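Local structure of maltose/maltodextrin-binding protein (Thermus thermophilus, 2GH9) at residues Ile42-Lys45 with Phe46-Ala50; His64-Val67 with Gly68-Gln72; Ala275-Lys278 with Asn279-Gln282. The protein binds maltotriose and probably delivers such maltodextrins to a membrane transporter, as periplasmic sugar-binding proteins of this family do. One frame throughout, in Å; residues are numbered along the deposited sequence.

Contact 1 (Ile42-Lys45 with Phe46-Ala50)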
ATOM      1  N   ILE A  42       8.837  -8.887  -6.346  1.00 22.78           N
ATOM      2  CA  ILE A  42       9.945  -8.792  -5.379  1.00 23.18           C
ATOM      3  C   ILE A  42       9.924  -9.851  -4.291  1.00 24.06           C
ATOM      4  O   ILE A  42      10.966 -10.468  -4.027  1.00 24.45           O
ATOM      5  CB  ILE A  42      10.030  -7.403  -4.680  1.00 22.93           C
ATOM      6  CG1 ILE A  42      10.389  -6.308  -5.662  1.00 21.99           C
ATOM      7  CG2 ILE A  42      11.089  -7.409  -3.570  1.00 22.61           C
ATOM      8  CD1 ILE A  42      10.308  -4.878  -5.042  1.00 22.79           C
ATOM      9  N   LYS A  43       8.784 -10.039  -3.629  1.00 24.49           N
ATOM     10  CA  LYS A  43       8.708 -10.959  -2.482  1.00 24.45           C
ATOM     11  C   LYS A  43       9.184 -12.382  -2.847  1.00 24.94           C
ATOM     12  O   LYS A  43      10.008 -12.964  -2.141  1.00 23.79           O
ATOM     13  CB  LYS A  43       7.290 -10.985  -1.873  1.00 24.69           C
ATOM     14  CG  LYS A  43       7.171 -11.911  -0.627  1.00 25.02           C
ATOM     15  CD  LYS A  43       5.921 -11.693   0.244  1.00 25.40           C
ATOM     16  CE  LYS A  43       4.595 -11.851  -0.487  1.00 26.08           C
ATOM     17  NZ  LYS A  43       4.434 -13.120  -1.245  1.00 29.36           N
ATOM     18  N   GLN A  44       8.685 -12.912  -3.963  1.00 24.93           N
ATOM     19  CA  GLN A  44       9.058 -14.245  -4.405  1.00 25.70           C
ATOM     20  C   GLN A  44      10.546 -14.290  -4.752  1.00 25.79           C
ATOM     21  O   GLN A  44      11.245 -15.212  -4.371  1.00 26.01           O
ATOM     22  CB  GLN A  44       8.209 -14.677  -5.607  1.00 25.52           C
ATOM     23  CG  GLN A  44       8.565 -16.088  -6.128  1.00 26.26           C
ATOM     24  CD  GLN A  44       7.710 -16.538  -7.278  1.00 26.67           C
ATOM     25  OE1 GLN A  44       7.565 -15.824  -8.271  1.00 28.51           O
ATOM     26  NE2 GLN A  44       7.153 -17.738  -7.172  1.00 27.58           N
ATOM     27  N   LYS A  45      11.030 -13.273  -5.457  1.00 25.76           N
ATOM     28  CA  LYS A  45      12.430 -13.219  -5.843  1.00 26.08           C
ATOM     29  C   LYS A  45      13.341 -13.260  -4.629  1.00 25.81           C
ATOM     30  O   LYS A  45      14.373 -13.951  -4.638  1.00 25.69           O
ATOM     31  CB  LYS A  45      12.715 -11.965  -6.667  1.00 25.85           C
ATOM     32  CG  LYS A  45      12.478 -12.138  -8.156  1.00 26.18           C
ATOM     33  CD  LYS A  45      12.465 -10.785  -8.884  1.00 27.31           C
ATOM     34  CE  LYS A  45      13.858 -10.239  -9.082  1.00 28.81           C
ATOM     35  NZ  LYS A  45      14.667 -11.109  -9.994  1.00 29.08           N
ATOM     36  N   PHE A  46      12.965 -12.515  -3.589  1.00 26.16           N
ATOM     37  CA  PHE A  46      13.770 -12.410  -2.367  1.00 26.58           C
ATOM     38  C   PHE A  46      13.714 -13.643  -1.499  1.00 26.78           C
ATOM     39  O   PHE A  46      14.734 -14.103  -0.993  1.00 26.42           O
ATOM     40  CB  PHE A  46      13.304 -11.228  -1.524  1.00 26.81           C
ATOM     41  CG  PHE A  46      14.359 -10.696  -0.590  1.00 26.93           C
ATOM     42  CD1 PHE A  46      15.354  -9.832  -1.068  1.00 25.42           C
ATOM     43  CD2 PHE A  46      14.341 -11.010   0.758  1.00 27.65           C
ATOM     44  CE1 PHE A  46      16.307  -9.302  -0.210  1.00 27.02           C
ATOM     45  CE2 PHE A  46      15.311 -10.483   1.620  1.00 26.61           C
ATOM     46  CZ  PHE A  46      16.292  -9.634   1.128  1.00 26.19           C
ATOM     47  N   ILE A  47      12.508 -14.144  -1.278  1.00 27.64           N
ATOM     48  CA  ILE A  47      12.323 -15.327  -0.420  1.00 28.04           C
ATOM     49  C   ILE A  47      13.037 -16.554  -1.035  1.00 28.62           C
ATOM     50  O   ILE A  47      13.796 -17.253  -0.353  1.00 28.80           O
ATOM     51  CB  ILE A  47      10.832 -15.634  -0.176  1.00 27.84           C
ATOM     52  CG1 ILE A  47      10.229 -14.636   0.822  1.00 27.28           C
ATOM     53  CG2 ILE A  47      10.674 -17.068   0.352  1.00 27.62           C
ATOM     54  CD1 ILE A  47       8.737 -14.849   1.077  1.00 27.89           C
ATOM     55  N   LEU A  48      12.801 -16.794  -2.321  1.00 29.03           N
ATOM     56  CA  LEU A  48      13.428 -17.914  -3.018  1.00 29.53           C
ATOM     57  C   LEU A  48      14.926 -17.693  -3.258  1.00 29.81           C
ATOM     58  O   LEU A  48      15.731 -18.600  -3.047  1.00 29.73           O
ATOM     59  CB  LEU A  48      12.725 -18.202  -4.349  1.00 29.61           C
ATOM     60  CG  LEU A  48      11.298 -18.748  -4.325  1.00 30.96           C
ATOM     61  CD1 LEU A  48      10.865 -19.123  -5.754  1.00 31.23           C
ATOM     62  CD2 LEU A  48      11.158 -19.943  -3.386  1.00 31.09           C
ATOM     63  N   GLY A  49      15.303 -16.493  -3.692  1.00 30.16           N
ATOM     64  CA  GLY A  49      16.707 -16.195  -3.981  1.00 30.19           C
ATOM     65  C   GLY A  49      17.632 -16.006  -2.780  1.00 30.48           C
ATOM     66  O   GLY A  49      18.814 -16.308  -2.859  1.00 30.37           O
ATOM     67  N   ALA A  50      17.113 -15.501  -1.667  1.00 31.09           N
ATOM     68  CA  ALA A  50      17.976 -15.081  -0.571  1.00 31.25           C
ATOM     69  C   ALA A  50      18.877 -16.223  -0.081  1.00 32.09           C
ATOM     70  O   ALA A  50      20.101 -16.064  -0.016  1.00 31.99           O
ATOM     71  CB  ALA A  50      17.153 -14.488   0.583  1.00 30.83           C
TER
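Ile47 N donates to Lys43 O over 2.9 Å in the straightest of the four backbone bonds across this turn, with an angle at the hydrogen of 168°. It belongs to helix 39-49, which links the parallel strands 32-36 and 58-63 as the helix of a beta-alpha-beta crossover, in the alpha/beta architecture of periplasmic binding proteins. The same i to i+4 rule joins Phe46 N to Ile42 O at 2.9 Å and Leu48 N to Gln44 O at 3.0 Å. The last bond differs: Gly49 N sits well out of the carbonyl plane of Lys45, and the angle at its hydrogen falls to 141°.

The backbone pattern sets the side chains in matched rows. Lys43 CG stands anti to the backbone N (chi1 -178°), which brings it alongside Ile47, while Ile47 holds CG1 beside its backbone N and sends CD1 back along the helix. The two chains therefore lie side by side, pointing the same way, with CD1 of Ile47 3.7 Å from CG of Lys43. Gln44 and Leu48 repeat this a step further on, at the exposed side of the helix. Lys43 then bends twice near its end, and the side chain makes a cation-pi contact with Trp66, its CD methylene lying closest to the indole.

Ile42 and Phe46 instead face inward. Ile42 packs on Val37 and Val59, and the Phe46 side chain touches Trp6, Val59 and Asn274, so this face of the helix packs on strands 3-7 and 58-63 and the loops beside them. At the base of the Phe46 ring, Phe46 CB rests 3.5 Å from Ile42 O, the carbonyl oxygen that its own amide also engages.

Contact 2 (His64-Val67 with Gly68-Gln72). With GLC (alpha-D-glucopyranose), chain B.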
ATOM      1  N   HIS A  64       4.806  -3.857   4.899  1.00 19.93           N
ATOM      2  CA  HIS A  64       4.860  -4.659   6.118  1.00 20.31           C
ATOM      3  C   HIS A  64       4.064  -5.954   6.125  1.00 20.66           C
ATOM      4  O   HIS A  64       4.336  -6.827   6.945  1.00 19.87           O
ATOM      5  CB  HIS A  64       4.480  -3.814   7.315  1.00 20.29           C
ATOM      6  CG  HIS A  64       3.005  -3.607   7.496  1.00 20.79           C
ATOM      7  ND1 HIS A  64       2.350  -2.483   7.041  1.00 18.74           N
ATOM      8  CD2 HIS A  64       2.073  -4.352   8.147  1.00 20.37           C
ATOM      9  CE1 HIS A  64       1.077  -2.547   7.402  1.00 22.24           C
ATOM     10  NE2 HIS A  64       0.879  -3.677   8.063  1.00 19.99           N
ATOM     11  N   ASP A  65       3.086  -6.101   5.223  1.00 21.36           N
ATOM     12  CA  ASP A  65       2.332  -7.360   5.193  1.00 21.04           C
ATOM     13  C   ASP A  65       3.226  -8.545   4.802  1.00 21.58           C
ATOM     14  O   ASP A  65       2.925  -9.689   5.139  1.00 21.97           O
ATOM     15  CB  ASP A  65       1.067  -7.254   4.325  1.00 21.04           C
ATOM     16  CG  ASP A  65       1.363  -7.022   2.882  1.00 21.12           C
ATOM     17  OD1 ASP A  65       1.899  -5.918   2.530  1.00 19.80           O
ATOM     18  OD2 ASP A  65       1.041  -7.940   2.095  1.00 20.55           O
ATOM     19  N   TRP A  66       4.339  -8.268   4.128  1.00 21.39           N
ATOM     20  CA  TRP A  66       5.312  -9.295   3.747  1.00 22.07           C
ATOM     21  C   TRP A  66       6.194  -9.835   4.905  1.00 22.40           C
ATOM     22  O   TRP A  66       6.881 -10.842   4.715  1.00 21.73           O
ATOM     23  CB  TRP A  66       6.273  -8.729   2.711  1.00 21.97           C
ATOM     24  CG  TRP A  66       5.696  -8.358   1.401  1.00 20.83           C
ATOM     25  CD1 TRP A  66       4.378  -8.421   1.018  1.00 20.83           C
ATOM     26  CD2 TRP A  66       6.417  -7.843   0.282  1.00 20.61           C
ATOM     27  NE1 TRP A  66       4.248  -7.991  -0.274  1.00 21.39           N
ATOM     28  CE2 TRP A  66       5.483  -7.636  -0.756  1.00 21.27           C
ATOM     29  CE3 TRP A  66       7.767  -7.551   0.044  1.00 21.19           C
ATOM     30  CZ2 TRP A  66       5.851  -7.128  -2.002  1.00 21.59           C
ATOM     31  CZ3 TRP A  66       8.136  -7.042  -1.195  1.00 20.95           C
ATOM     32  CH2 TRP A  66       7.183  -6.846  -2.210  1.00 21.94           C
ATOM     33  N   VAL A  67       6.168  -9.185   6.073  1.00 22.94           N
ATOM     34  CA  VAL A  67       7.168  -9.416   7.136  1.00 23.67           C
ATOM     35  C   VAL A  67       7.124 -10.828   7.738  1.00 24.42           C
ATOM     36  O   VAL A  67       8.167 -11.513   7.786  1.00 24.80           O
ATOM     37  CB  VAL A  67       7.134  -8.300   8.232  1.00 23.95           C
ATOM     38  CG1 VAL A  67       7.863  -8.713   9.534  1.00 23.66           C
ATOM     39  CG2 VAL A  67       7.761  -7.026   7.676  1.00 23.46           C
ATOM     40  N   GLY A  68       5.939 -11.272   8.145  1.00 24.82           N
ATOM     41  CA  GLY A  68       5.762 -12.618   8.701  1.00 24.95           C
ATOM     42  C   GLY A  68       6.225 -13.735   7.783  1.00 25.16           C
ATOM     43  O   GLY A  68       6.978 -14.585   8.213  1.00 25.39           O
ATOM     44  N   GLU A  69       5.787 -13.733   6.520  1.00 25.32           N
ATOM     45  CA  GLU A  69       6.218 -14.734   5.548  1.00 25.73           C
ATOM     46  C   GLU A  69       7.725 -14.715   5.271  1.00 26.32           C
ATOM     47  O   GLU A  69       8.354 -15.774   5.134  1.00 26.27           O
ATOM     48  CB  GLU A  69       5.465 -14.561   4.232  1.00 25.97           C
ATOM     49  CG  GLU A  69       5.828 -15.554   3.161  1.00 25.52           C
ATOM     50  CD  GLU A  69       5.116 -15.322   1.867  1.00 26.66           C
ATOM     51  OE1 GLU A  69       4.216 -14.444   1.808  1.00 29.44           O
ATOM     52  OE2 GLU A  69       5.453 -16.028   0.900  1.00 29.43           O
ATOM     53  N   MET A  70       8.292 -13.516   5.129  1.00 26.08           N
ATOM     54  CA  MET A  70       9.718 -13.377   4.884  1.00 26.19           C
ATOM     55  C   MET A  70      10.563 -13.805   6.100  1.00 26.58           C
ATOM     56  O   MET A  70      11.587 -14.484   5.937  1.00 25.53           O
ATOM     57  CB  MET A  70      10.054 -11.933   4.483  1.00 25.90           C
ATOM     58  CG  MET A  70       9.540 -11.563   3.103  1.00 24.78           C
ATOM     59  SD  MET A  70      10.051  -9.906   2.605  1.00 24.89           S
ATOM     60  CE  MET A  70      11.246 -10.247   1.338  1.00 28.86           C
ATOM     61  N   ALA A  71      10.130 -13.390   7.294  1.00 27.26           N
ATOM     62  CA  ALA A  71      10.788 -13.733   8.542  1.00 28.29           C
ATOM     63  C   ALA A  71      10.797 -15.256   8.766  1.00 29.45           C
ATOM     64  O   ALA A  71      11.839 -15.840   9.125  1.00 30.50           O
ATOM     65  CB  ALA A  71      10.129 -12.987   9.721  1.00 27.87           C
ATOM     66  N   GLN A  72       9.665 -15.902   8.506  1.00 30.11           N
ATOM     67  CA  GLN A  72       9.604 -17.376   8.523  1.00 30.81           C
ATOM     68  C   GLN A  72      10.498 -18.052   7.496  1.00 30.92           C
ATOM     69  O   GLN A  72      10.947 -19.167   7.738  1.00 31.16           O
ATOM     70  CB  GLN A  72       8.179 -17.864   8.299  1.00 31.22           C
ATOM     71  CG  GLN A  72       7.300 -17.730   9.504  1.00 32.68           C
ATOM     72  CD  GLN A  72       6.108 -18.657   9.443  1.00 33.09           C
ATOM     73  OE1 GLN A  72       5.618 -18.995   8.351  1.00 34.64           O
ATOM     74  NE2 GLN A  72       5.628 -19.082  10.617  1.00 33.36           N
TER
HETATM   75  C1  GLC B   3      -0.648  -4.819  -1.193  1.00 21.41           C
HETATM   76  C2  GLC B   3       0.230  -5.749  -0.376  1.00 23.81           C
HETATM   77  C3  GLC B   3       0.763  -6.875  -1.248  1.00 20.91           C
HETATM   78  C4  GLC B   3      -0.404  -7.567  -1.942  1.00 22.87           C
HETATM   79  C5  GLC B   3      -1.286  -6.581  -2.723  1.00 21.20           C
HETATM   80  C6  GLC B   3      -2.542  -7.228  -3.326  1.00 22.18           C
HETATM   81  O2  GLC B   3       1.322  -5.018   0.213  1.00 23.79           O
HETATM   82  O3  GLC B   3       1.482  -7.808  -0.448  1.00 20.11           O
HETATM   83  O4  GLC B   3       0.136  -8.562  -2.810  1.00 22.90           O
HETATM   84  O5  GLC B   3      -1.715  -5.534  -1.849  1.00 20.90           O
HETATM   85  O6  GLC B   3      -3.032  -6.400  -4.387  1.00 25.43           O
HETATM   86  O   HOH W   1       3.436 -12.075   5.667  1.00 20.87           O
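Trp66 and Met70 both hold CG beside the backbone N (chi1 -65° and -70°), and the two side chains consequently run side by side in the same direction. The sulfur of Met70 meets the root of the indole: SD is 4.0 Å from Trp66 CB and 5.5 Å from the centroid of the six-membered ring, 72° off its normal. This is an oblique Met-aromatic contact. Along the backbone, Met70 N donates to Trp66 O at 3.1 Å and Ala71 N to Val67 O at 2.8 Å, the opening bonds of helix 67-72. That helix follows strand 58-63 through a short loop, and the loop carries part of the sugar pocket of this periplasmic binding protein. Asp65 grips two neighbouring glucose hydroxyls, OD1 taking the hydrogen bond from O2 at 2.6 Å and OD2 that from O3 at 2.6 Å. Trp66 NE1 donates to the same O3 at 2.8 Å in a bent bond, the oxygen lying at the indole edge in the ring plane, so O3 gives a proton to the carboxylate and receives one from the indole. A weak bond from Trp345 NE1 reaches Asp65 OD2. One water accepts from Glu69 N at 3.0 Å and approaches Asp65 O.

Contact 3 (Ala275-Lys278 with Asn279-Gln282)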
ATOM      1  N   ALA A 275      19.341 -11.407   5.237  1.00 30.77           N
ATOM      2  CA  ALA A 275      20.058 -12.188   6.253  1.00 31.68           C
ATOM      3  C   ALA A 275      21.271 -12.935   5.667  1.00 32.82           C
ATOM      4  O   ALA A 275      22.190 -13.310   6.397  1.00 33.72           O
ATOM      5  CB  ALA A 275      19.106 -13.169   6.927  1.00 31.79           C
ATOM      6  N   TYR A 276      21.275 -13.123   4.350  1.00 33.83           N
ATOM      7  CA  TYR A 276      22.364 -13.791   3.637  1.00 34.37           C
ATOM      8  C   TYR A 276      23.299 -12.825   2.921  1.00 35.16           C
ATOM      9  O   TYR A 276      24.109 -13.241   2.075  1.00 35.73           O
ATOM     10  CB  TYR A 276      21.772 -14.761   2.621  1.00 34.93           C
ATOM     11  CG  TYR A 276      21.043 -15.891   3.269  1.00 35.13           C
ATOM     12  CD1 TYR A 276      21.712 -17.045   3.636  1.00 35.90           C
ATOM     13  CD2 TYR A 276      19.690 -15.801   3.542  1.00 35.80           C
ATOM     14  CE1 TYR A 276      21.046 -18.094   4.251  1.00 35.76           C
ATOM     15  CE2 TYR A 276      19.013 -16.828   4.141  1.00 35.45           C
ATOM     16  CZ  TYR A 276      19.697 -17.988   4.499  1.00 36.71           C
ATOM     17  OH  TYR A 276      19.013 -19.025   5.107  1.00 35.11           O
ATOM     18  N   SER A 277      23.207 -11.541   3.244  1.00 35.39           N
ATOM     19  CA  SER A 277      24.124 -10.576   2.658  1.00 35.99           C
ATOM     20  C   SER A 277      25.566 -10.920   3.016  1.00 36.26           C
ATOM     21  O   SER A 277      25.889 -11.068   4.179  1.00 36.53           O
ATOM     22  CB  SER A 277      23.825  -9.166   3.148  1.00 35.54           C
ATOM     23  OG  SER A 277      24.698  -8.244   2.528  1.00 36.76           O
ATOM     24  N   LYS A 278      26.427 -11.006   2.004  1.00 37.25           N
ATOM     25  CA  LYS A 278      27.881 -11.039   2.227  1.00 37.46           C
ATOM     26  C   LYS A 278      28.527  -9.676   2.566  1.00 37.49           C
ATOM     27  O   LYS A 278      29.764  -9.578   2.568  1.00 38.21           O
ATOM     28  CB  LYS A 278      28.592 -11.641   1.013  1.00 38.22           C
ATOM     29  CG  LYS A 278      28.098 -13.028   0.631  1.00 39.86           C
ATOM     30  CD  LYS A 278      27.964 -13.933   1.864  1.00 42.25           C
ATOM     31  CE  LYS A 278      27.662 -15.381   1.501  1.00 42.26           C
ATOM     32  NZ  LYS A 278      27.431 -16.162   2.745  1.00 41.02           N
ATOM     33  N   ASN A 279      27.704  -8.660   2.846  0.50 37.03           N
ATOM     34  CA  ASN A 279      28.176  -7.318   3.199  0.50 36.48           C
ATOM     35  C   ASN A 279      27.167  -6.609   4.120  0.50 36.07           C
ATOM     36  O   ASN A 279      26.792  -5.456   3.867  0.50 35.83           O
ATOM     37  CB  ASN A 279      28.420  -6.479   1.920  0.50 36.64           C
ATOM     38  CG  ASN A 279      29.752  -6.798   1.229  0.50 36.46           C
ATOM     39  OD1 ASN A 279      30.784  -6.971   1.883  0.50 36.33           O
ATOM     40  ND2 ASN A 279      29.734  -6.850  -0.105  0.50 35.04           N
ATOM     41  N   LYS A 280      26.732  -7.290   5.185  1.00 35.53           N
ATOM     42  CA  LYS A 280      25.714  -6.739   6.086  1.00 35.03           C
ATOM     43  C   LYS A 280      26.096  -5.396   6.705  1.00 34.26           C
ATOM     44  O   LYS A 280      25.255  -4.520   6.815  1.00 33.84           O
ATOM     45  CB  LYS A 280      25.369  -7.710   7.210  1.00 35.02           C
ATOM     46  CG  LYS A 280      24.554  -8.894   6.789  1.00 35.28           C
ATOM     47  CD  LYS A 280      24.202  -9.755   7.968  1.00 34.87           C
ATOM     48  CE  LYS A 280      23.558 -11.021   7.504  1.00 35.49           C
ATOM     49  NZ  LYS A 280      23.254 -11.933   8.639  1.00 35.79           N
ATOM     50  N   THR A 281      27.354  -5.236   7.102  1.00 33.57           N
ATOM     51  CA  THR A 281      27.786  -3.987   7.715  1.00 33.41           C
ATOM     52  C   THR A 281      27.435  -2.781   6.841  1.00 32.25           C
ATOM     53  O   THR A 281      26.825  -1.833   7.320  1.00 31.33           O
ATOM     54  CB  THR A 281      29.318  -3.948   7.962  1.00 33.92           C
ATOM     55  OG1 THR A 281      29.673  -4.933   8.936  1.00 34.66           O
ATOM     56  CG2 THR A 281      29.737  -2.573   8.470  1.00 33.62           C
ATOM     57  N   GLN A 282      27.862  -2.818   5.583  1.00 31.65           N
ATOM     58  CA  GLN A 282      27.638  -1.694   4.657  1.00 32.09           C
ATOM     59  C   GLN A 282      26.175  -1.554   4.262  1.00 30.92           C
ATOM     60  O   GLN A 282      25.662  -0.443   4.212  1.00 31.33           O
ATOM     61  CB  GLN A 282      28.501  -1.814   3.394  1.00 32.83           C
ATOM     62  CG  GLN A 282      29.794  -0.998   3.467  1.00 36.79           C
ATOM     63  CD  GLN A 282      30.655  -1.407   4.633  1.00 40.74           C
ATOM     64  OE1 GLN A 282      30.978  -2.587   4.782  1.00 45.78           O
ATOM     65  NE2 GLN A 282      31.026  -0.440   5.477  1.00 43.10           N
TER
HETATM   66  O   HOH W   2      27.859  -9.882   6.250  1.00 40.91           O
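Ser277 packs closely against the residues that open helix 280-290, whereas Lys278 and Asn279 lie along the outer side. On the tight side, Ser277 OG accepts a hydrogen bond from Asn279 N at 3.1 Å, with an angle of 154° at the hydrogen. The hydroxyl also bonds to Asp57 OD1, so one buried oxygen ties the turn to another part of the chain. It is placed there by a first torsion of -178°, which carries OG beside the carbonyl carbon and hence toward the next residues. A side-chain oxygen bonded to the amide two residues on defines an ST turn, here just ahead of the helix that follows strand 265-273. Ser277 CB also touches Lys280 CG at 3.7 Å.

From that point Lys280 runs out fully extended alongside the loop toward Ala275, and its ammonium forms a salt bridge with Glu77. Its NZ approach to Ala275 O is weak and doubtful. Shortening Lys280 to an alanine is likely to leave the Glu77 carboxylate without this mate and Ser277 CB less covered.

The outer side is looser. Asn279, deposited in two conformers, occupies the N-cap position, but its side chain makes no capping bond, and the Lys278 chain lies exposed. A water bridges the two segments, accepting from Lys280 N at 3.0 Å and donating to Ser277 O at 3.1 Å.

Contacts 1 and 2 form one packed unit, their centres about 12 Å apart, in which helix 39-49 lies against helix 67-72. Phe46 CD2 and Met70 CE meet at 3.2 Å, a close approach, and Ile47 CD1 packs on Glu69. A long, weak ion pair joins Lys43 NZ to Glu69 OE1 at 3.3 Å. Contact 2 holds the sugar directly, whereas contact 1 adjoins it where Lys43 CD lies 3.5 Å from Trp66 CG, the Lys43 side chain being about 5 Å from a bound glucose. Contact 3 is farther out, its centre about 16 Å from that of contact 1, which it touches where Tyr276 CB lies 3.4 Å from Ala50 O. Between contacts 2 and 3 the nearest atoms remain about 8 Å apart.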